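Local coordinates for Poly(Beta-D-mannuronate) lyase (Pseudopedobacter saltans, PDB 7O79), which probably acts as an alginate lyase of polysaccharide lyase family 6, cleaving poly(beta-D-mannuronate) chains on a parallel beta-helix scaffold, at residues F68-P71 with Y72-V75. Residues are numbered along the deposited sequence; the frame is centred on the assembly and turned at random.
Sequences FDAP and YLVV
Phe68 packs against Leu73 and Val75 inside one coil of the parallel beta-helix, a local contact at the corner where the chain leaves strand 65-68, rounds a short loop and enters strand 73-83. The CE2/CZ side of the Phe68 ring meets Val75: CE2 lies 3.4 Å from Val75 CG2, and Phe68 CD2 meets Leu73 CB at 4.1 Å as the two side chains run past each other in opposite directions. Phe93, on the neighbouring strand 89-93, stacks on Phe68. At the bend, Tyr72 adopts the left-handed helical conformation (phi 62°, psi 44°), and its ring is laid back over its neighbour by a chi1 of -38°, short of the usual staggered value. One ring face receives Pro71 CB in a CH-pi contact, 3.8 Å from the ring centroid and a little off centre. A serine in place of Tyr72 would probably leave Pro71 CB without its aromatic cover and lose the touch on Lys44 and Tyr97. Leu73 fills the inside of the loop: CD1 sits 4.1 Å from Ala70 CB and, with CG, closes over the buried carbonyl of Ala70, whose O lies 3.4 Å from Leu73 CG.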
ATOM      1  N   PHE A  68      12.342   3.204  16.814  1.00 25.27           N
ATOM      2  CA  PHE A  68      11.468   3.444  17.962  1.00 27.31           C
ATOM      3  C   PHE A  68      11.434   2.152  18.771  1.00 25.36           C
ATOM      4  O   PHE A  68      10.826   1.174  18.338  1.00 25.31           O
ATOM      5  CB  PHE A  68      10.051   3.801  17.515  1.00 25.08           C
ATOM      6  CG  PHE A  68       9.920   5.117  16.781  1.00 25.20           C
ATOM      7  CD1 PHE A  68      10.094   5.179  15.415  1.00 26.97           C
ATOM      8  CD2 PHE A  68       9.573   6.274  17.455  1.00 22.65           C
ATOM      9  CE1 PHE A  68       9.945   6.383  14.721  1.00 24.84           C
ATOM     10  CE2 PHE A  68       9.415   7.475  16.773  1.00 26.14           C
ATOM     11  CZ  PHE A  68       9.607   7.528  15.404  1.00 24.67           C
ATOM     12  N   ASP A  69      12.079   2.127  19.938  1.00 28.43           N
ATOM     13  CA  ASP A  69      12.216   0.879  20.690  1.00 26.42           C
ATOM     14  C   ASP A  69      11.594   0.941  22.077  1.00 27.96           C
ATOM     15  O   ASP A  69      11.961   0.136  22.940  1.00 25.48           O
ATOM     16  CB  ASP A  69      13.685   0.460  20.811  1.00 31.13           C
ATOM     17  CG  ASP A  69      14.370   0.308  19.456  1.00 33.46           C
ATOM     18  OD1 ASP A  69      13.695  -0.032  18.460  1.00 31.61           O
ATOM     19  OD2 ASP A  69      15.592   0.529  19.388  1.00 38.28           O
ATOM     20  N   ALA A  70      10.683   1.888  22.310  1.00 24.10           N
ATOM     21  CA  ALA A  70       9.867   1.942  23.517  1.00 24.75           C
ATOM     22  C   ALA A  70       8.604   2.736  23.195  1.00 25.30           C
ATOM     23  O   ALA A  70       8.581   3.495  22.214  1.00 22.16           O
ATOM     24  CB  ALA A  70      10.637   2.574  24.692  1.00 23.51           C
ATOM     25  N   PRO A  71       7.524   2.542  23.950  1.00 26.08           N
ATOM     26  CA  PRO A  71       6.240   3.135  23.552  1.00 23.18           C
ATOM     27  C   PRO A  71       6.158   4.625  23.856  1.00 24.97           C
ATOM     28  O   PRO A  71       6.912   5.173  24.664  1.00 25.41           O
ATOM     29  CB  PRO A  71       5.210   2.353  24.376  1.00 23.08           C
ATOM     30  CG  PRO A  71       5.962   1.932  25.600  1.00 25.50           C
ATOM     31  CD  PRO A  71       7.376   1.642  25.111  1.00 22.65           C
ATOM     32  N   TYR A  72       5.209   5.269  23.163  1.00 23.62           N
ATOM     33  CA  TYR A  72       4.846   6.682  23.374  1.00 25.40           C
ATOM     34  C   TYR A  72       6.000   7.634  23.087  1.00 26.44           C
ATOM     35  O   TYR A  72       6.223   8.601  23.822  1.00 24.60           O
ATOM     36  CB  TYR A  72       4.288   6.923  24.780  1.00 24.61           C
ATOM     37  CG  TYR A  72       3.418   5.804  25.282  1.00 27.78           C
ATOM     38  CD1 TYR A  72       2.233   5.477  24.617  1.00 25.74           C
ATOM     39  CD2 TYR A  72       3.760   5.084  26.413  1.00 26.62           C
ATOM     40  CE1 TYR A  72       1.422   4.450  25.067  1.00 25.06           C
ATOM     41  CE2 TYR A  72       2.954   4.055  26.878  1.00 27.22           C
ATOM     42  CZ  TYR A  72       1.782   3.749  26.198  1.00 26.81           C
ATOM     43  OH  TYR A  72       0.984   2.732  26.655  1.00 27.44           O
ATOM     44  N   LEU A  73       6.701   7.397  21.978  1.00 22.79           N
ATOM     45  CA  LEU A  73       7.803   8.238  21.545  1.00 20.25           C
ATOM     46  C   LEU A  73       7.459   8.925  20.232  1.00 24.86           C
ATOM     47  O   LEU A  73       6.892   8.309  19.325  1.00 24.19           O
ATOM     48  CB  LEU A  73       9.089   7.423  21.384  1.00 21.26           C
ATOM     49  CG  LEU A  73       9.569   6.690  22.637  1.00 24.53           C
ATOM     50  CD1 LEU A  73      10.882   5.979  22.365  1.00 26.14           C
ATOM     51  CD2 LEU A  73       9.712   7.691  23.783  1.00 23.52           C
ATOM     52  N   VAL A  74       7.818  10.199  20.133  1.00 23.41           N
ATOM     53  CA  VAL A  74       7.513  11.029  18.981  1.00 24.13           C
ATOM     54  C   VAL A  74       8.824  11.540  18.404  1.00 25.74           C
ATOM     55  O   VAL A  74       9.710  11.976  19.148  1.00 25.41           O
ATOM     56  CB  VAL A  74       6.596  12.209  19.364  1.00 24.24           C
ATOM     57  CG1 VAL A  74       6.290  13.085  18.145  1.00 28.07           C
ATOM     58  CG2 VAL A  74       5.316  11.704  20.040  1.00 26.34           C
ATOM     59  N   VAL A  75       8.939  11.504  17.078  1.00 24.02           N
ATOM     60  CA  VAL A  75      10.087  12.045  16.369  1.00 25.92           C
ATOM     61  C   VAL A  75       9.561  13.031  15.342  1.00 24.58           C
ATOM     62  O   VAL A  75       8.637  12.702  14.591  1.00 25.91           O
ATOM     63  CB  VAL A  75      10.928  10.943  15.698  1.00 24.87           C
ATOM     64  CG1 VAL A  75      11.921  11.554  14.721  1.00 24.53           C
ATOM     65  CG2 VAL A  75      11.649  10.098  16.757  1.00 23.57           C
TER